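Local coordinates for fructose-1,6-bisphosphatase/inositol-1-monophosphatase (Thermotoga maritima, PDB 2P3N), which catalyses the magnesium-dependent hydrolysis of phosphate esters, among them inositol 1-phosphate and fructose 1,6-bisphosphate, as a homotetramer, at residues A[6-18]-A[44-57]. Numbering follows the deposited sequence.
Sequences FSIKLLRKVGHLL and EAQRMIVDEIRKFF
F6 closes one end of this helix pair, setting its ring against the point where helix 44-56 unwinds into F57. The first torsion of F6 (chi1 164°) turns CG away from the backbone N and carries the ring across to the other helix. F57 points its edge at one face of that ring, with its CE2 3.7 Å from CE2 of F6, an edge-to-face pair whose planes stand at 69°. I53 reaches the rim of the same ring with its CG1, near the ring plane, while F56 approaches obliquely on the solvent side and completes an aromatic cluster. Replacing F6 with alanine is likely to leave the F57 edge without the aromatic face it meets and open a gap beside I53. The buried middle is packed by aliphatic side chains, L10, L11 and V14 against I49 and A45. Beta-branched V14 serves two partners at once, CG2 coming within 3.8 Å of CG1 of I49 while CG1 meets A45. The small A45 suits the place where the backbones come closer, its CA 6.4 Å from CA of V14, and CD2 of L18 also rests on its methyl. The two helices run nearly antiparallel (157°) and form an outer helical layer of the alpha-beta-alpha-beta-alpha sandwich of the inositol monophosphatase fold; L11, L18 and I49 reach down to I96 on strand 95-102, and L18 also borders I81, a magnesium ligand. Along the partly exposed border the chemistry changes: E44 and E52 turn methylenes to leucines, CG of E44 lying 3.7 Å from CD2 of L17 and CB and CG of E52 covering L10, which suits chains whose carboxylates can reach water. Flexible M48 bends its thioether past V14, while I20 of a neighbouring subunit covers L17.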
ATOM      1  N   PHE A   6      -9.295  19.570   4.096  1.00 28.76           N
ATOM      2  CA  PHE A   6      -8.518  19.803   5.308  1.00 27.26           C
ATOM      3  C   PHE A   6      -8.581  18.564   6.187  1.00 27.44           C
ATOM      4  O   PHE A   6      -7.581  18.120   6.737  1.00 26.81           O
ATOM      5  CB  PHE A   6      -9.127  20.999   6.055  1.00 30.07           C
ATOM      6  CG  PHE A   6      -8.691  21.125   7.487  1.00 23.99           C
ATOM      7  CD1 PHE A   6      -7.537  21.822   7.823  1.00 25.20           C
ATOM      8  CD2 PHE A   6      -9.448  20.554   8.509  1.00 24.73           C
ATOM      9  CE1 PHE A   6      -7.140  21.952   9.166  1.00 26.57           C
ATOM     10  CE2 PHE A   6      -9.064  20.673   9.855  1.00 23.31           C
ATOM     11  CZ  PHE A   6      -7.910  21.372  10.184  1.00 25.21           C
ATOM     12  N   SER A   7      -9.784  18.021   6.309  1.00 25.93           N
ATOM     13  CA  SER A   7     -10.043  16.846   7.117  1.00 24.80           C
ATOM     14  C   SER A   7      -9.348  15.612   6.566  1.00 26.12           C
ATOM     15  O   SER A   7      -8.753  14.833   7.307  1.00 30.98           O
ATOM     16  CB  SER A   7     -11.552  16.606   7.181  1.00 30.43           C
ATOM     17  OG  SER A   7     -12.212  17.735   7.737  1.00 32.03           O
ATOM     18  N   ILE A   8      -9.441  15.427   5.257  1.00 28.56           N
ATOM     19  CA  ILE A   8      -8.812  14.292   4.605  1.00 24.09           C
ATOM     20  C   ILE A   8      -7.305  14.324   4.818  1.00 26.14           C
ATOM     21  O   ILE A   8      -6.716  13.333   5.265  1.00 27.41           O
ATOM     22  CB  ILE A   8      -9.105  14.297   3.100  1.00 24.50           C
ATOM     23  CG1 ILE A   8     -10.600  14.050   2.877  1.00 27.65           C
ATOM     24  CG2 ILE A   8      -8.270  13.235   2.391  1.00 23.43           C
ATOM     25  CD1 ILE A   8     -11.068  14.294   1.451  1.00 22.21           C
ATOM     26  N   LYS A   9      -6.683  15.459   4.514  1.00 19.47           N
ATOM     27  CA  LYS A   9      -5.244  15.581   4.666  1.00 21.10           C
ATOM     28  C   LYS A   9      -4.767  15.498   6.107  1.00 23.65           C
ATOM     29  O   LYS A   9      -3.668  15.031   6.369  1.00 27.23           O
ATOM     30  CB  LYS A   9      -4.779  16.886   4.033  1.00 20.09           C
ATOM     31  CG  LYS A   9      -5.182  16.959   2.581  1.00 23.84           C
ATOM     32  CD  LYS A   9      -4.596  18.151   1.866  1.00 17.45           C
ATOM     33  CE  LYS A   9      -4.959  18.072   0.405  1.00 13.48           C
ATOM     34  NZ  LYS A   9      -4.609  19.306  -0.326  1.00 22.51           N
ATOM     35  N   LEU A  10      -5.602  15.942   7.037  1.00 25.87           N
ATOM     36  CA  LEU A  10      -5.267  15.930   8.459  1.00 25.08           C
ATOM     37  C   LEU A  10      -5.283  14.508   8.979  1.00 24.72           C
ATOM     38  O   LEU A  10      -4.352  14.069   9.643  1.00 26.67           O
ATOM     39  CB  LEU A  10      -6.292  16.733   9.259  1.00 25.94           C
ATOM     40  CG  LEU A  10      -5.878  17.713  10.354  1.00 24.99           C
ATOM     41  CD1 LEU A  10      -7.097  17.922  11.239  1.00 21.96           C
ATOM     42  CD2 LEU A  10      -4.709  17.204  11.179  1.00 15.11           C
ATOM     43  N   LEU A  11      -6.356  13.785   8.696  1.00 25.03           N
ATOM     44  CA  LEU A  11      -6.440  12.417   9.170  1.00 27.92           C
ATOM     45  C   LEU A  11      -5.414  11.532   8.485  1.00 22.17           C
ATOM     46  O   LEU A  11      -4.945  10.563   9.070  1.00 20.39           O
ATOM     47  CB  LEU A  11      -7.846  11.849   8.954  1.00 23.77           C
ATOM     48  CG  LEU A  11      -9.010  12.521   9.692  1.00 26.22           C
ATOM     49  CD1 LEU A  11      -9.917  11.435  10.205  1.00 24.27           C
ATOM     50  CD2 LEU A  11      -8.524  13.394  10.833  1.00 22.79           C
ATOM     51  N   ARG A  12      -5.069  11.870   7.246  1.00 22.62           N
ATOM     52  CA  ARG A  12      -4.091  11.087   6.515  1.00 22.04           C
ATOM     53  C   ARG A  12      -2.706  11.292   7.093  1.00 23.69           C
ATOM     54  O   ARG A  12      -1.894  10.373   7.102  1.00 26.96           O
ATOM     55  CB  ARG A  12      -4.116  11.437   5.028  1.00 24.33           C
ATOM     56  CG  ARG A  12      -5.153  10.639   4.248  1.00 16.73           C
ATOM     57  CD  ARG A  12      -5.271  11.062   2.800  1.00 14.05           C
ATOM     58  NE  ARG A  12      -6.158  10.158   2.077  1.00 16.93           N
ATOM     59  CZ  ARG A  12      -6.473  10.275   0.790  1.00 22.44           C
ATOM     60  NH1 ARG A  12      -5.979  11.268   0.062  1.00 20.92           N
ATOM     61  NH2 ARG A  12      -7.283   9.386   0.223  1.00 22.32           N
ATOM     62  N   LYS A  13      -2.449  12.489   7.607  1.00 24.69           N
ATOM     63  CA  LYS A  13      -1.155  12.809   8.199  1.00 26.20           C
ATOM     64  C   LYS A  13      -1.051  12.160   9.587  1.00 25.74           C
ATOM     65  O   LYS A  13      -0.076  11.473   9.903  1.00 23.28           O
ATOM     66  CB  LYS A  13      -1.004  14.327   8.319  1.00 26.30           C
ATOM     67  CG  LYS A  13       0.366  14.810   8.776  1.00 28.54           C
ATOM     68  CD  LYS A  13       0.264  16.251   9.266  1.00 38.13           C
ATOM     69  CE  LYS A  13       1.625  16.872   9.606  1.00 45.35           C
ATOM     70  NZ  LYS A  13       2.449  17.192   8.402  1.00 52.95           N
ATOM     71  N   VAL A  14      -2.069  12.376  10.409  1.00 20.75           N
ATOM     72  CA  VAL A  14      -2.092  11.806  11.742  1.00 19.95           C
ATOM     73  C   VAL A  14      -2.067  10.279  11.659  1.00 21.45           C
ATOM     74  O   VAL A  14      -1.471   9.606  12.505  1.00 27.84           O
ATOM     75  CB  VAL A  14      -3.348  12.268  12.505  1.00 19.85           C
ATOM     76  CG1 VAL A  14      -3.349  11.695  13.909  1.00 22.90           C
ATOM     77  CG2 VAL A  14      -3.391  13.789  12.552  1.00 19.24           C
ATOM     78  N   GLY A  15      -2.701   9.731  10.630  1.00 17.35           N
ATOM     79  CA  GLY A  15      -2.723   8.287  10.472  1.00 17.89           C
ATOM     80  C   GLY A  15      -1.339   7.684  10.546  1.00 20.34           C
ATOM     81  O   GLY A  15      -1.164   6.564  11.041  1.00 25.14           O
ATOM     82  N   HIS A  16      -0.343   8.426  10.066  1.00 23.95           N
ATOM     83  CA  HIS A  16       1.039   7.950  10.077  1.00 22.09           C
ATOM     84  C   HIS A  16       1.647   7.897  11.472  1.00 25.11           C
ATOM     85  O   HIS A  16       2.501   7.054  11.751  1.00 29.76           O
ATOM     86  CB  HIS A  16       1.895   8.828   9.172  1.00 22.03           C
ATOM     87  CG  HIS A  16       1.564   8.686   7.724  1.00 29.67           C
ATOM     88  ND1 HIS A  16       1.751   7.508   7.032  1.00 28.24           N
ATOM     89  CD2 HIS A  16       1.031   9.563   6.841  1.00 32.05           C
ATOM     90  CE1 HIS A  16       1.344   7.667   5.786  1.00 30.30           C
ATOM     91  NE2 HIS A  16       0.902   8.905   5.643  1.00 31.46           N
ATOM     92  N   LEU A  17       1.220   8.802  12.347  1.00 23.47           N
ATOM     93  CA  LEU A  17       1.731   8.813  13.702  1.00 22.42           C
ATOM     94  C   LEU A  17       1.223   7.562  14.382  1.00 26.12           C
ATOM     95  O   LEU A  17       1.917   6.977  15.203  1.00 30.89           O
ATOM     96  CB  LEU A  17       1.230  10.035  14.459  1.00 26.55           C
ATOM     97  CG  LEU A  17       1.330   9.879  15.973  1.00 24.77           C
ATOM     98  CD1 LEU A  17       2.781   9.934  16.379  1.00 22.98           C
ATOM     99  CD2 LEU A  17       0.532  10.961  16.658  1.00 30.57           C
ATOM    100  N   LEU A  18       0.002   7.157  14.043  1.00 27.54           N
ATOM    101  CA  LEU A  18      -0.597   5.969  14.635  1.00 23.37           C
ATOM    102  C   LEU A  18       0.118   4.716  14.160  1.00 24.46           C
ATOM    103  O   LEU A  18       0.226   3.741  14.903  1.00 25.44           O
ATOM    104  CB  LEU A  18      -2.085   5.858  14.269  1.00 25.74           C
ATOM    105  CG  LEU A  18      -3.062   6.887  14.850  1.00 20.10           C
ATOM    106  CD1 LEU A  18      -4.462   6.537  14.426  1.00 15.69           C
ATOM    107  CD2 LEU A  18      -2.969   6.898  16.353  1.00 21.37           C
ATOM    108  N   GLU A  44      -2.273  11.727  22.010  1.00 26.14           N
ATOM    109  CA  GLU A  44      -1.313  12.407  21.169  1.00 26.48           C
ATOM    110  C   GLU A  44      -1.940  12.645  19.798  1.00 27.71           C
ATOM    111  O   GLU A  44      -1.746  13.696  19.190  1.00 29.19           O
ATOM    112  CB  GLU A  44      -0.056  11.545  21.075  1.00 32.05           C
ATOM    113  CG  GLU A  44       1.003  12.036  20.128  1.00 39.45           C
ATOM    114  CD  GLU A  44       2.296  11.266  20.289  1.00 41.09           C
ATOM    115  OE1 GLU A  44       2.242  10.061  20.617  1.00 42.35           O
ATOM    116  OE2 GLU A  44       3.367  11.868  20.082  1.00 46.35           O
ATOM    117  N   ALA A  45      -2.710  11.668  19.329  1.00 24.37           N
ATOM    118  CA  ALA A  45      -3.371  11.763  18.041  1.00 24.37           C
ATOM    119  C   ALA A  45      -4.447  12.830  18.110  1.00 26.25           C
ATOM    120  O   ALA A  45      -4.651  13.589  17.160  1.00 27.98           O
ATOM    121  CB  ALA A  45      -3.990  10.427  17.672  1.00 20.41           C
ATOM    122  N   GLN A  46      -5.128  12.889  19.248  1.00 26.66           N
ATOM    123  CA  GLN A  46      -6.183  13.864  19.444  1.00 25.53           C
ATOM    124  C   GLN A  46      -5.627  15.270  19.537  1.00 30.48           C
ATOM    125  O   GLN A  46      -6.254  16.221  19.060  1.00 27.40           O
ATOM    126  CB  GLN A  46      -6.958  13.560  20.713  1.00 29.88           C
ATOM    127  CG  GLN A  46      -8.252  14.343  20.794  1.00 35.64           C
ATOM    128  CD  GLN A  46      -8.999  14.083  22.072  1.00 39.96           C
ATOM    129  OE1 GLN A  46      -8.832  14.808  23.054  1.00 39.54           O
ATOM    130  NE2 GLN A  46      -9.820  13.030  22.080  1.00 33.31           N
ATOM    131  N   ARG A  47      -4.457  15.406  20.163  1.00 33.41           N
ATOM    132  CA  ARG A  47      -3.821  16.720  20.307  1.00 34.43           C
ATOM    133  C   ARG A  47      -3.448  17.204  18.924  1.00 32.45           C
ATOM    134  O   ARG A  47      -3.733  18.343  18.542  1.00 33.22           O
ATOM    135  CB  ARG A  47      -2.548  16.653  21.160  1.00 39.86           C
ATOM    136  CG  ARG A  47      -2.763  16.298  22.617  1.00 54.48           C
ATOM    137  CD  ARG A  47      -1.496  16.560  23.427  1.00 65.87           C
ATOM    138  NE  ARG A  47      -1.523  15.924  24.745  1.00 74.44           N
ATOM    139  CZ  ARG A  47      -1.314  14.625  24.956  1.00 78.42           C
ATOM    140  NH1 ARG A  47      -1.061  13.818  23.934  1.00 78.66           N
ATOM    141  NH2 ARG A  47      -1.352  14.133  26.188  1.00 82.54           N
ATOM    142  N   MET A  48      -2.802  16.319  18.175  1.00 30.19           N
ATOM    143  CA  MET A  48      -2.385  16.643  16.827  1.00 30.92           C
ATOM    144  C   MET A  48      -3.571  17.197  16.028  1.00 32.43           C
ATOM    145  O   MET A  48      -3.465  18.250  15.389  1.00 29.17           O
ATOM    146  CB  MET A  48      -1.796  15.400  16.155  1.00 26.01           C
ATOM    147  CG  MET A  48      -1.046  15.711  14.872  1.00 37.85           C
ATOM    148  SD  MET A  48       0.178  14.470  14.375  1.00 44.26           S
ATOM    149  CE  MET A  48       1.702  15.169  15.038  1.00 77.20           C
ATOM    150  N   ILE A  49      -4.708  16.506  16.100  1.00 30.06           N
ATOM    151  CA  ILE A  49      -5.902  16.925  15.371  1.00 31.41           C
ATOM    152  C   ILE A  49      -6.517  18.220  15.919  1.00 30.40           C
ATOM    153  O   ILE A  49      -6.649  19.211  15.197  1.00 29.46           O
ATOM    154  CB  ILE A  49      -6.990  15.805  15.383  1.00 32.01           C
ATOM    155  CG1 ILE A  49      -6.471  14.543  14.685  1.00 30.05           C
ATOM    156  CG2 ILE A  49      -8.257  16.293  14.682  1.00 31.94           C
ATOM    157  CD1 ILE A  49      -7.406  13.334  14.818  1.00 30.96           C
ATOM    158  N   VAL A  50      -6.892  18.191  17.196  1.00 30.75           N
ATOM    159  CA  VAL A  50      -7.507  19.329  17.873  1.00 28.36           C
ATOM    160  C   VAL A  50      -6.748  20.626  17.687  1.00 29.29           C
ATOM    161  O   VAL A  50      -7.346  21.692  17.573  1.00 28.65           O
ATOM    162  CB  VAL A  50      -7.609  19.074  19.374  1.00 28.66           C
ATOM    163  CG1 VAL A  50      -7.930  20.381  20.094  1.00 29.16           C
ATOM    164  CG2 VAL A  50      -8.674  18.013  19.647  1.00 22.44           C
ATOM    165  N   ASP A  51      -5.427  20.529  17.688  1.00 29.96           N
ATOM    166  CA  ASP A  51      -4.575  21.691  17.513  1.00 30.28           C
ATOM    167  C   ASP A  51      -4.701  22.318  16.132  1.00 31.49           C
ATOM    168  O   ASP A  51      -4.665  23.544  16.003  1.00 34.55           O
ATOM    169  CB  ASP A  51      -3.121  21.309  17.752  1.00 33.59           C
ATOM    170  CG  ASP A  51      -2.788  21.203  19.211  1.00 39.53           C
ATOM    171  OD1 ASP A  51      -3.735  21.217  20.029  1.00 41.61           O
ATOM    172  OD2 ASP A  51      -1.583  21.104  19.538  1.00 39.67           O
ATOM    173  N   GLU A  52      -4.826  21.489  15.097  1.00 29.05           N
ATOM    174  CA  GLU A  52      -4.950  22.020  13.741  1.00 30.97           C
ATOM    175  C   GLU A  52      -6.315  22.646  13.523  1.00 31.21           C
ATOM    176  O   GLU A  52      -6.440  23.656  12.817  1.00 30.84           O
ATOM    177  CB  GLU A  52      -4.718  20.925  12.699  1.00 34.99           C
ATOM    178  CG  GLU A  52      -3.255  20.695  12.363  1.00 41.04           C
ATOM    179  CD  GLU A  52      -2.645  21.840  11.583  1.00 40.53           C
ATOM    180  OE1 GLU A  52      -2.905  21.953  10.366  1.00 33.33           O
ATOM    181  OE2 GLU A  52      -1.907  22.633  12.203  1.00 53.04           O
ATOM    182  N   ILE A  53      -7.338  22.039  14.110  1.00 25.13           N
ATOM    183  CA  ILE A  53      -8.671  22.575  13.982  1.00 24.95           C
ATOM    184  C   ILE A  53      -8.690  23.911  14.720  1.00 30.46           C
ATOM    185  O   ILE A  53      -9.071  24.937  14.153  1.00 29.69           O
ATOM    186  CB  ILE A  53      -9.708  21.617  14.572  1.00 25.84           C
ATOM    187  CG1 ILE A  53      -9.784  20.352  13.715  1.00 23.01           C
ATOM    188  CG2 ILE A  53     -11.054  22.286  14.609  1.00 30.36           C
ATOM    189  CD1 ILE A  53     -10.794  19.344  14.200  1.00 23.43           C
ATOM    190  N   ARG A  54      -8.245  23.899  15.975  1.00 33.25           N
ATOM    191  CA  ARG A  54      -8.201  25.115  16.791  1.00 38.00           C
ATOM    192  C   ARG A  54      -7.436  26.235  16.084  1.00 39.91           C
ATOM    193  O   ARG A  54      -7.689  27.426  16.302  1.00 41.32           O
ATOM    194  CB  ARG A  54      -7.541  24.825  18.147  1.00 35.92           C
ATOM    195  CG  ARG A  54      -8.386  23.989  19.112  1.00 38.44           C
ATOM    196  CD  ARG A  54      -9.311  24.860  19.963  1.00 41.34           C
ATOM    197  NE  ARG A  54     -10.222  24.096  20.822  1.00 43.58           N
ATOM    198  CZ  ARG A  54      -9.845  23.285  21.809  1.00 46.58           C
ATOM    199  NH1 ARG A  54      -8.560  23.109  22.085  1.00 48.83           N
ATOM    200  NH2 ARG A  54     -10.764  22.655  22.529  1.00 47.97           N
ATOM    201  N   LYS A  55      -6.507  25.842  15.223  1.00 40.15           N
ATOM    202  CA  LYS A  55      -5.688  26.794  14.500  1.00 39.33           C
ATOM    203  C   LYS A  55      -6.395  27.422  13.309  1.00 40.70           C
ATOM    204  O   LYS A  55      -6.324  28.636  13.115  1.00 41.90           O
ATOM    205  CB  LYS A  55      -4.409  26.106  14.041  1.00 34.53           C
ATOM    206  CG  LYS A  55      -3.523  26.943  13.159  1.00 38.11           C
ATOM    207  CD  LYS A  55      -2.256  26.172  12.837  1.00 43.09           C
ATOM    208  CE  LYS A  55      -1.314  26.947  11.939  1.00 44.78           C
ATOM    209  NZ  LYS A  55      -0.150  26.081  11.559  1.00 47.64           N
ATOM    210  N   PHE A  56      -7.080  26.599  12.519  1.00 40.40           N
ATOM    211  CA  PHE A  56      -7.770  27.098  11.330  1.00 39.35           C
ATOM    212  C   PHE A  56      -9.241  27.412  11.539  1.00 39.24           C
ATOM    213  O   PHE A  56      -9.870  28.077  10.715  1.00 37.81           O
ATOM    214  CB  PHE A  56      -7.620  26.109  10.167  1.00 31.72           C
ATOM    215  CG  PHE A  56      -6.223  26.013   9.640  1.00 31.65           C
ATOM    216  CD1 PHE A  56      -5.291  25.168  10.240  1.00 33.44           C
ATOM    217  CD2 PHE A  56      -5.811  26.819   8.583  1.00 31.50           C
ATOM    218  CE1 PHE A  56      -3.965  25.135   9.795  1.00 28.99           C
ATOM    219  CE2 PHE A  56      -4.489  26.792   8.131  1.00 29.80           C
ATOM    220  CZ  PHE A  56      -3.568  25.952   8.738  1.00 28.16           C
ATOM    221  N   PHE A  57      -9.792  26.940  12.645  1.00 43.62           N
ATOM    222  CA  PHE A  57     -11.198  27.185  12.941  1.00 46.33           C
ATOM    223  C   PHE A  57     -11.290  27.736  14.360  1.00 45.50           C
ATOM    224  O   PHE A  57     -12.028  27.222  15.207  1.00 46.31           O
ATOM    225  CB  PHE A  57     -11.971  25.877  12.762  1.00 48.17           C
ATOM    226  CG  PHE A  57     -11.874  25.320  11.363  1.00 49.01           C
ATOM    227  CD1 PHE A  57     -12.788  25.692  10.383  1.00 49.36           C
ATOM    228  CD2 PHE A  57     -10.832  24.475  11.009  1.00 48.68           C
ATOM    229  CE1 PHE A  57     -12.660  25.230   9.072  1.00 46.67           C
ATOM    230  CE2 PHE A  57     -10.700  24.013   9.703  1.00 46.25           C
ATOM    231  CZ  PHE A  57     -11.613  24.390   8.737  1.00 47.51           C
TER